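Long-range contacts in FAD-dependent oxidoreductase (Actinomadura kijaniata, PDB 3M9V), which is a flavoprotein of the acyl-CoA dehydrogenase family that binds dTDP and probably oxidises a dTDP-linked sugar during the biosynthesis of D-kijanose: residues T55-M65 and T98-L106; S12-V20 and Y305-L315. One frame throughout, in Å; residues are numbered along the deposited sequence.

Contact 1 (T55-M65 and T98-L106); sequences TFDALRKDGLM and TALALHMQL
Thr-98 meets Thr-55 methyl to methyl, tip to tip, with the two CG2 atoms 4.1 Å apart. On the polar branch of each, water 1 joins the hydroxyls, lying 2.8 Å from Thr-55 OG1 and donating to Thr-98 OG1, which also bonds Asp-95. The carbonyl O of Thr-98 and the backbone N of Leu-102, partners in one helical hydrogen bond, both lie near the plane of the Phe-56 ring at its edge. Between them in sequence, Ala-101 puts its CB 3.8 Å from Phe-56 CZ, at the far end of the ring. Leu-102 has CG anti to the backbone N (chi1 -175°), which carries CD1 across to Met-65 SD at 3.9 Å, while Leu-59 CD1 sits over the rim of one face of the Phe-56 ring.

Gln-105 makes the one direct hydrogen bond between the segments: NE2 donates to Met-65 O at 3.0 Å, nearly straight (170°) and in the plane of the Gln-105 amide, though tilted from that of the Met-65 carbonyl. Ala-139 O also accepts from NE2, and OE1 takes Val-141 N, so both ends of the amide are fixed. Doubly bent, the Met-65 chain brings CE to 3.3 Å from Gln-105 CD, a tight fit. A leucine at Gln-105 would probably leave Met-65 O, Ala-139 O and Val-141 N without these buried partners. Leu-106 CD2 closes the row against Leu-64 O. With axes 12.2 Å apart at 36°, helices 55-61 and 98-106 are bridged by side chains in the all-helical N-terminal domain of the acyl-CoA dehydrogenase fold.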
loop_
_atom_site.group_PDB
_atom_site.type_symbol
_atom_site.label_atom_id
_atom_site.label_comp_id
_atom_site.label_asym_id
_atom_site.label_seq_id
_atom_site.Cartn_x
_atom_site.Cartn_y
_atom_site.Cartn_z
ATOM N N THR A 55 0.860 -32.050 -23.730
ATOM C CA THR A 55 -0.269 -31.876 -22.818
ATOM C C THR A 55 -1.527 -31.667 -23.646
ATOM O O THR A 55 -2.606 -32.179 -23.321
ATOM C CB THR A 55 -0.034 -30.599 -21.981
ATOM O OG1 THR A 55 1.055 -30.884 -21.097
ATOM C CG2 THR A 55 -1.301 -30.237 -21.225
ATOM N N PHE A 56 -1.397 -30.858 -24.697
ATOM C CA PHE A 56 -2.570 -30.555 -25.517
ATOM C C PHE A 56 -3.015 -31.746 -26.344
ATOM O O PHE A 56 -4.220 -31.971 -26.509
ATOM C CB PHE A 56 -2.394 -29.275 -26.338
ATOM C CG PHE A 56 -2.639 -28.076 -25.468
ATOM C CD1 PHE A 56 -3.905 -27.491 -25.404
ATOM C CD2 PHE A 56 -1.624 -27.614 -24.633
ATOM C CE1 PHE A 56 -4.139 -26.426 -24.513
ATOM C CE2 PHE A 56 -1.865 -26.562 -23.740
ATOM C CZ PHE A 56 -3.124 -25.968 -23.687
ATOM N N ASP A 57 -2.057 -32.559 -26.785
ATOM C CA ASP A 57 -2.501 -33.805 -27.418
ATOM C C ASP A 57 -3.347 -34.632 -26.452
ATOM O O ASP A 57 -4.404 -35.128 -26.829
ATOM C CB ASP A 57 -1.356 -34.646 -27.992
ATOM C CG ASP A 57 -0.734 -34.028 -29.227
ATOM O OD1 ASP A 57 -1.358 -33.197 -29.922
ATOM O OD2 ASP A 57 0.439 -34.350 -29.498
ATOM N N ALA A 58 -2.925 -34.784 -25.199
ATOM C CA ALA A 58 -3.754 -35.539 -24.258
ATOM C C ALA A 58 -5.135 -34.931 -23.988
ATOM O O ALA A 58 -6.119 -35.661 -23.824
ATOM C CB ALA A 58 -2.989 -35.778 -22.942
ATOM N N LEU A 59 -5.241 -33.604 -23.927
ATOM C CA LEU A 59 -6.539 -33.007 -23.606
ATOM C C LEU A 59 -7.496 -33.184 -24.779
ATOM O O LEU A 59 -8.698 -33.391 -24.586
ATOM C CB LEU A 59 -6.409 -31.515 -23.276
ATOM C CG LEU A 59 -5.542 -31.151 -22.058
ATOM C CD1 LEU A 59 -5.188 -29.661 -21.968
ATOM C CD2 LEU A 59 -6.166 -31.632 -20.741
ATOM N N ARG A 60 -6.945 -33.073 -25.988
ATOM C CA ARG A 60 -7.699 -33.284 -27.224
ATOM C C ARG A 60 -8.331 -34.671 -27.266
ATOM O O ARG A 60 -9.540 -34.781 -27.434
ATOM C CB ARG A 60 -6.840 -33.081 -28.478
ATOM C CG ARG A 60 -6.351 -31.644 -28.634
ATOM C CD ARG A 60 -5.329 -31.473 -29.750
ATOM N NE ARG A 60 -5.753 -32.173 -30.958
ATOM C CZ ARG A 60 -5.113 -33.207 -31.498
ATOM N NH1 ARG A 60 -3.982 -33.668 -30.979
ATOM N NH2 ARG A 60 -5.609 -33.782 -32.586
ATOM N N LYS A 61 -7.529 -35.715 -27.084
ATOM C CA LYS A 61 -8.060 -37.055 -27.261
ATOM C C LYS A 61 -8.964 -37.418 -26.087
ATOM O O LYS A 61 -9.846 -38.264 -26.230
ATOM C CB LYS A 61 -6.960 -38.084 -27.531
ATOM C CG LYS A 61 -5.833 -38.085 -26.511
ATOM C CD LYS A 61 -4.979 -39.351 -26.605
ATOM C CE LYS A 61 -5.642 -40.512 -25.855
ATOM N NZ LYS A 61 -6.602 -41.298 -26.689
ATOM N N ASP A 62 -8.792 -36.748 -24.948
ATOM C CA ASP A 62 -9.626 -36.989 -23.775
ATOM C C ASP A 62 -10.926 -36.202 -23.875
ATOM O O ASP A 62 -11.739 -36.207 -22.950
ATOM C CB ASP A 62 -8.861 -36.451 -22.564
ATOM C CG ASP A 62 -9.072 -37.282 -21.329
ATOM O OD1 ASP A 62 -9.212 -38.509 -21.517
ATOM O OD2 ASP A 62 -9.106 -36.714 -20.214
ATOM N N GLY A 63 -11.108 -35.459 -24.964
ATOM C CA GLY A 63 -12.291 -34.606 -25.099
ATOM C C GLY A 63 -12.407 -33.331 -24.270
ATOM O O GLY A 63 -13.374 -32.582 -24.412
ATOM N N LEU A 64 -11.415 -33.011 -23.444
ATOM C CA LEU A 64 -11.528 -31.797 -22.633
ATOM C C LEU A 64 -11.453 -30.507 -23.450
ATOM O O LEU A 64 -11.830 -29.435 -22.975
ATOM C CB LEU A 64 -10.515 -31.806 -21.482
ATOM C CG LEU A 64 -10.620 -33.113 -20.688
ATOM C CD1 LEU A 64 -9.521 -33.265 -19.661
ATOM C CD2 LEU A 64 -11.995 -33.330 -20.028
ATOM N N MET A 65 -10.961 -30.602 -24.679
ATOM C CA MET A 65 -10.947 -29.460 -25.593
ATOM C C MET A 65 -12.341 -29.118 -26.108
ATOM O O MET A 65 -12.571 -28.069 -26.718
ATOM C CB MET A 65 -9.897 -29.664 -26.693
ATOM C CG MET A 65 -8.454 -29.646 -26.184
ATOM S SD MET A 65 -7.799 -28.035 -25.626
ATOM C CE MET A 65 -7.539 -27.118 -27.142
ATOM N N THR A 98 0.002 -23.115 -19.349
ATOM C CA THR A 98 -0.961 -24.068 -19.906
ATOM C C THR A 98 -2.392 -23.588 -19.698
ATOM O O THR A 98 -3.272 -23.785 -20.537
ATOM C CB THR A 98 -0.809 -25.432 -19.183
ATOM O OG1 THR A 98 0.515 -25.922 -19.423
ATOM C CG2 THR A 98 -1.838 -26.452 -19.630
ATOM N N ALA A 99 -2.652 -23.026 -18.519
ATOM C CA ALA A 99 -3.982 -22.502 -18.235
ATOM C C ALA A 99 -4.339 -21.364 -19.196
ATOM O O ALA A 99 -5.497 -21.250 -19.579
ATOM C CB ALA A 99 -4.078 -22.016 -16.765
ATOM N N LEU A 100 -3.387 -20.495 -19.514
ATOM C CA LEU A 100 -3.671 -19.290 -20.277
ATOM C C LEU A 100 -4.037 -19.755 -21.699
ATOM O O LEU A 100 -5.013 -19.278 -22.290
ATOM C CB LEU A 100 -2.425 -18.400 -20.341
ATOM C CG LEU A 100 -2.557 -17.196 -21.297
ATOM C CD1 LEU A 100 -3.701 -16.362 -20.803
ATOM C CD2 LEU A 100 -1.300 -16.312 -21.369
ATOM N N ALA A 101 -3.263 -20.706 -22.230
ATOM C CA ALA A 101 -3.607 -21.286 -23.521
ATOM C C ALA A 101 -4.942 -22.015 -23.478
ATOM O O ALA A 101 -5.741 -21.789 -24.365
ATOM C CB ALA A 101 -2.529 -22.226 -24.054
ATOM N N LEU A 102 -5.174 -22.896 -22.497
ATOM C CA LEU A 102 -6.484 -23.525 -22.379
ATOM C C LEU A 102 -7.687 -22.580 -22.315
ATOM O O LEU A 102 -8.737 -22.890 -22.877
ATOM C CB LEU A 102 -6.520 -24.473 -21.179
ATOM C CG LEU A 102 -7.790 -25.299 -20.988
ATOM C CD1 LEU A 102 -7.884 -26.221 -22.213
ATOM C CD2 LEU A 102 -7.621 -26.155 -19.728
ATOM N N HIS A 103 -7.568 -21.467 -21.594
ATOM C CA HIS A 103 -8.629 -20.468 -21.550
ATOM C C HIS A 103 -9.073 -20.068 -22.971
ATOM O O HIS A 103 -10.268 -19.868 -23.188
ATOM C CB HIS A 103 -8.176 -19.190 -20.832
ATOM C CG HIS A 103 -9.097 -18.029 -21.044
ATOM N ND1 HIS A 103 -8.893 -17.075 -22.023
ATOM C CD2 HIS A 103 -10.262 -17.699 -20.433
ATOM C CE1 HIS A 103 -9.871 -16.183 -21.985
ATOM N NE2 HIS A 103 -10.724 -16.553 -21.041
ATOM N N MET A 104 -8.158 -19.946 -23.930
ATOM C CA MET A 104 -8.545 -19.460 -25.282
ATOM C C MET A 104 -9.490 -20.498 -25.907
ATOM O O MET A 104 -10.505 -20.172 -26.521
ATOM C CB MET A 104 -7.306 -19.359 -26.199
ATOM C CG MET A 104 -6.227 -18.318 -25.795
ATOM S SD MET A 104 -6.889 -16.697 -25.331
ATOM C CE MET A 104 -7.413 -16.172 -26.955
ATOM N N GLN A 105 -9.191 -21.780 -25.716
ATOM C CA GLN A 105 -10.095 -22.804 -26.243
ATOM C C GLN A 105 -11.452 -22.822 -25.539
ATOM O O GLN A 105 -12.497 -22.870 -26.190
ATOM C CB GLN A 105 -9.500 -24.199 -26.077
ATOM C CG GLN A 105 -10.431 -25.293 -26.625
ATOM C CD GLN A 105 -10.215 -25.515 -28.132
ATOM O OE1 GLN A 105 -9.498 -24.759 -28.790
ATOM N NE2 GLN A 105 -10.831 -26.559 -28.673
ATOM N N LEU A 106 -11.423 -22.860 -24.207
ATOM C CA LEU A 106 -12.664 -22.947 -23.436
ATOM C C LEU A 106 -13.572 -21.745 -23.659
ATOM O O LEU A 106 -14.789 -21.874 -23.783
ATOM C CB LEU A 106 -12.435 -23.179 -21.939
ATOM C CG LEU A 106 -11.609 -24.440 -21.645
ATOM C CD1 LEU A 106 -11.682 -24.795 -20.176
ATOM C CD2 LEU A 106 -12.144 -25.616 -22.426
HETATM O O HOH W 1 1.413 -28.449 -19.783
#

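Contact 2 (S12-V20 and Y305-L315); sequences STTGLYAPV and YALRATAGSAL
The Arg-308 guanidinium lies nearly parallel to the Tyr-17 ring, the planes 11° apart, but offset past its rim, with Tyr-17 CD2 over one guanidinium face and 3.5 Å from NH1. At the guanidinium edge stand the carbonyls of Gly-15 and Leu-16: NH1 donates to Gly-15 O at 2.8 Å, 8° out of its own plane, and more weakly to Leu-16 O. Gly-15 O sits over the centre of one Tyr-17 face. Against Tyr-305 the same ring turns its edge, Tyr-17 OH 3.3 Å from Tyr-305 CD1, and water 4, bonded to Tyr-17 OH, lies over the centre of a Tyr-305 face. Tyr-305 OH bonds His-339 of the second subunit.

These carbonyls belong to a type I' turn, Thr-14 to Tyr-17, which seats the N-terminal loop on helix 291-323 of the C-terminal helical domain. Gly-15 CA makes a CH...O contact with Arg-308 O (3.5 Å).

Extended from CG to NE, Arg-308 runs along the turn, and Gln-272 holds NH2 from helix 264-283. Leu-16 packs beyond, its CG 4.0 Å from Gly-312 CA. Leu-16 CD1 reaches Ala-311 CB, while CD2 meets Leu-315 CD1 at 3.9 Å, the leucines crossing roughly at right angles.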
loop_
_atom_site.group_PDB
_atom_site.type_symbol
_atom_site.label_atom_id
_atom_site.label_comp_id
_atom_site.label_asym_id
_atom_site.label_seq_id
_atom_site.Cartn_x
_atom_site.Cartn_y
_atom_site.Cartn_z
ATOM N N SER A 12 -20.412 -25.124 -1.974
ATOM C CA SER A 12 -19.697 -23.799 -2.041
ATOM C C SER A 12 -20.080 -23.013 -3.284
ATOM O O SER A 12 -20.002 -23.515 -4.413
ATOM C CB SER A 12 -18.177 -23.930 -1.943
ATOM O OG SER A 12 -17.569 -22.699 -2.297
ATOM N N THR A 13 -20.566 -21.796 -3.092
ATOM C CA THR A 13 -20.938 -20.964 -4.230
ATOM C C THR A 13 -20.058 -19.715 -4.279
ATOM O O THR A 13 -20.316 -18.794 -5.061
ATOM C CB THR A 13 -22.436 -20.566 -4.186
ATOM O OG1 THR A 13 -22.684 -19.893 -2.944
ATOM C CG2 THR A 13 -23.324 -21.821 -4.241
ATOM N N THR A 14 -19.007 -19.673 -3.463
ATOM C CA THR A 14 -18.139 -18.502 -3.466
ATOM C C THR A 14 -16.658 -18.814 -3.651
ATOM O O THR A 14 -16.223 -19.953 -3.499
ATOM C CB THR A 14 -18.232 -17.716 -2.124
ATOM O OG1 THR A 14 -17.557 -18.489 -1.111
ATOM C CG2 THR A 14 -19.695 -17.400 -1.701
ATOM N N GLY A 15 -15.868 -17.771 -3.905
ATOM C CA GLY A 15 -14.411 -17.840 -3.845
ATOM C C GLY A 15 -13.738 -18.740 -4.860
ATOM O O GLY A 15 -12.552 -19.044 -4.673
ATOM N N LEU A 16 -14.470 -19.208 -5.882
ATOM C CA LEU A 16 -13.947 -20.221 -6.799
ATOM C C LEU A 16 -13.465 -21.484 -6.064
ATOM O O LEU A 16 -12.527 -22.129 -6.551
ATOM C CB LEU A 16 -12.788 -19.612 -7.604
ATOM C CG LEU A 16 -13.217 -18.426 -8.500
ATOM C CD1 LEU A 16 -12.082 -17.744 -9.244
ATOM C CD2 LEU A 16 -14.220 -18.813 -9.583
ATOM N N TYR A 17 -14.060 -21.830 -4.923
ATOM C CA TYR A 17 -13.584 -23.009 -4.190
ATOM C C TYR A 17 -14.061 -24.300 -4.834
ATOM O O TYR A 17 -13.428 -25.313 -4.629
ATOM C CB TYR A 17 -13.978 -22.977 -2.705
ATOM C CG TYR A 17 -13.340 -21.828 -1.932
ATOM C CD1 TYR A 17 -14.128 -20.862 -1.303
ATOM C CD2 TYR A 17 -11.964 -21.750 -1.760
ATOM C CE1 TYR A 17 -13.537 -19.830 -0.566
ATOM C CE2 TYR A 17 -11.367 -20.691 -1.052
ATOM C CZ TYR A 17 -12.171 -19.737 -0.449
ATOM O OH TYR A 17 -11.636 -18.658 0.234
ATOM N N ALA A 18 -15.113 -24.281 -5.656
ATOM C CA ALA A 18 -15.697 -25.525 -6.179
ATOM C C ALA A 18 -16.635 -25.157 -7.318
ATOM O O ALA A 18 -17.186 -24.056 -7.327
ATOM C CB ALA A 18 -16.510 -26.268 -5.121
ATOM N N PRO A 19 -16.781 -26.054 -8.309
ATOM C CA PRO A 19 -17.642 -25.740 -9.454
ATOM C C PRO A 19 -19.086 -25.730 -8.975
ATOM O O PRO A 19 -19.398 -26.392 -7.998
ATOM C CB PRO A 19 -17.450 -26.931 -10.400
ATOM C CG PRO A 19 -16.277 -27.694 -9.892
ATOM C CD PRO A 19 -16.127 -27.369 -8.415
ATOM N N VAL A 20 -19.974 -24.988 -9.620
ATOM C CA VAL A 20 -21.330 -24.917 -9.113
ATOM C C VAL A 20 -22.321 -25.719 -9.954
ATOM O O VAL A 20 -23.522 -25.692 -9.664
ATOM C CB VAL A 20 -21.807 -23.443 -9.063
ATOM C CG1 VAL A 20 -20.897 -22.676 -8.098
ATOM C CG2 VAL A 20 -21.692 -22.797 -10.431
ATOM N N TYR A 305 -8.035 -14.597 0.258
ATOM C CA TYR A 305 -9.496 -14.638 0.411
ATOM C C TYR A 305 -10.217 -13.518 -0.365
ATOM O O TYR A 305 -11.207 -13.759 -1.071
ATOM C CB TYR A 305 -9.855 -14.530 1.895
ATOM C CG TYR A 305 -11.291 -14.906 2.130
ATOM C CD1 TYR A 305 -11.645 -16.221 2.464
ATOM C CD2 TYR A 305 -12.290 -13.954 1.973
ATOM C CE1 TYR A 305 -12.985 -16.570 2.613
ATOM C CE2 TYR A 305 -13.616 -14.291 2.191
ATOM C CZ TYR A 305 -13.957 -15.596 2.502
ATOM O OH TYR A 305 -15.302 -15.902 2.620
ATOM N N ALA A 306 -9.756 -12.285 -0.220
ATOM C CA ALA A 306 -10.332 -11.144 -0.901
ATOM C C ALA A 306 -10.085 -11.322 -2.409
ATOM O O ALA A 306 -10.943 -10.960 -3.202
ATOM C CB ALA A 306 -9.659 -9.816 -0.433
ATOM N N LEU A 307 -8.949 -11.880 -2.822
ATOM C CA LEU A 307 -8.707 -12.120 -4.246
ATOM C C LEU A 307 -9.724 -13.087 -4.843
ATOM O O LEU A 307 -10.387 -12.802 -5.848
ATOM C CB LEU A 307 -7.280 -12.594 -4.514
ATOM C CG LEU A 307 -6.919 -13.109 -5.918
ATOM C CD1 LEU A 307 -6.927 -11.873 -6.834
ATOM C CD2 LEU A 307 -5.505 -13.655 -5.928
ATOM N N ARG A 308 -9.876 -14.240 -4.209
ATOM C CA ARG A 308 -10.881 -15.221 -4.596
ATOM C C ARG A 308 -12.313 -14.683 -4.571
ATOM O O ARG A 308 -13.088 -14.995 -5.484
ATOM C CB ARG A 308 -10.765 -16.447 -3.695
ATOM C CG ARG A 308 -9.537 -17.307 -3.985
ATOM C CD ARG A 308 -9.602 -18.509 -3.049
ATOM N NE ARG A 308 -8.742 -19.610 -3.471
ATOM C CZ ARG A 308 -9.109 -20.647 -4.227
ATOM N NH1 ARG A 308 -10.348 -20.796 -4.662
ATOM N NH2 ARG A 308 -8.207 -21.571 -4.544
ATOM N N ALA A 309 -12.643 -13.871 -3.563
ATOM C CA ALA A 309 -14.034 -13.458 -3.388
ATOM C C ALA A 309 -14.307 -12.475 -4.520
ATOM O O ALA A 309 -15.426 -12.387 -4.970
ATOM C CB ALA A 309 -14.207 -12.714 -2.086
ATOM N N THR A 310 -13.325 -11.675 -4.926
ATOM C CA THR A 310 -13.565 -10.622 -5.918
ATOM C C THR A 310 -13.717 -11.234 -7.318
ATOM O O THR A 310 -14.657 -10.911 -8.023
ATOM C CB THR A 310 -12.396 -9.631 -5.920
ATOM O OG1 THR A 310 -12.371 -9.021 -4.629
ATOM C CG2 THR A 310 -12.671 -8.472 -6.912
ATOM N N ALA A 311 -12.802 -12.118 -7.710
ATOM C CA ALA A 311 -12.897 -12.840 -8.974
ATOM C C ALA A 311 -14.175 -13.670 -8.994
ATOM O O ALA A 311 -14.951 -13.627 -9.950
ATOM C CB ALA A 311 -11.652 -13.747 -9.170
ATOM N N GLY A 312 -14.396 -14.427 -7.923
ATOM C CA GLY A 312 -15.581 -15.274 -7.830
ATOM C C GLY A 312 -16.861 -14.487 -7.980
ATOM O O GLY A 312 -17.730 -14.896 -8.738
ATOM N N SER A 313 -17.018 -13.355 -7.297
ATOM C CA SER A 313 -18.288 -12.625 -7.366
ATOM C C SER A 313 -18.494 -11.993 -8.750
ATOM O O SER A 313 -19.622 -11.911 -9.221
ATOM C CB SER A 313 -18.338 -11.480 -6.338
ATOM O OG SER A 313 -18.119 -11.982 -5.031
ATOM N N ALA A 314 -17.435 -11.486 -9.374
ATOM C CA ALA A 314 -17.605 -10.863 -10.695
ATOM C C ALA A 314 -17.939 -11.973 -11.691
ATOM O O ALA A 314 -18.673 -11.727 -12.648
ATOM C CB ALA A 314 -16.295 -10.209 -11.119
ATOM N N LEU A 315 -17.429 -13.184 -11.465
ATOM C CA LEU A 315 -17.794 -14.309 -12.331
ATOM C C LEU A 315 -19.241 -14.769 -12.147
ATOM O O LEU A 315 -19.950 -15.065 -13.114
ATOM C CB LEU A 315 -16.808 -15.472 -12.195
ATOM C CG LEU A 315 -15.470 -15.106 -12.852
ATOM C CD1 LEU A 315 -14.357 -15.971 -12.322
ATOM C CD2 LEU A 315 -15.532 -15.230 -14.383
HETATM O O HOH W 2 -15.562 -16.858 -0.140
HETATM O O HOH W 3 -10.077 -23.662 -5.803
HETATM O O HOH W 4 -13.027 -16.356 -0.858
#

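How the contacts relate
Contact 1 (55-65 with 98-106) is nested in sequence inside the long loop closed by contact 2 (12-20 with 305-315). Their centres lie about 23 Å apart and their nearest atoms about 8 Å, so they do not touch. Helix 81-94 has side-chain contacts with both: Val-91 meets Thr-98, and Leu-89 and Ala-85 meet Arg-308 and Leu-315. Each also approaches the bound thymidine diphosphate to about 13 Å, through the side chains of Leu-106 and Leu-315. Contact 1 also lies near the flavin site, with the Ala-101 side chain about 5 Å from that of Ser-173, which binds FMN in a structure of this protein, although no flavin is modelled in this chain; contact 2 reaches the second subunit.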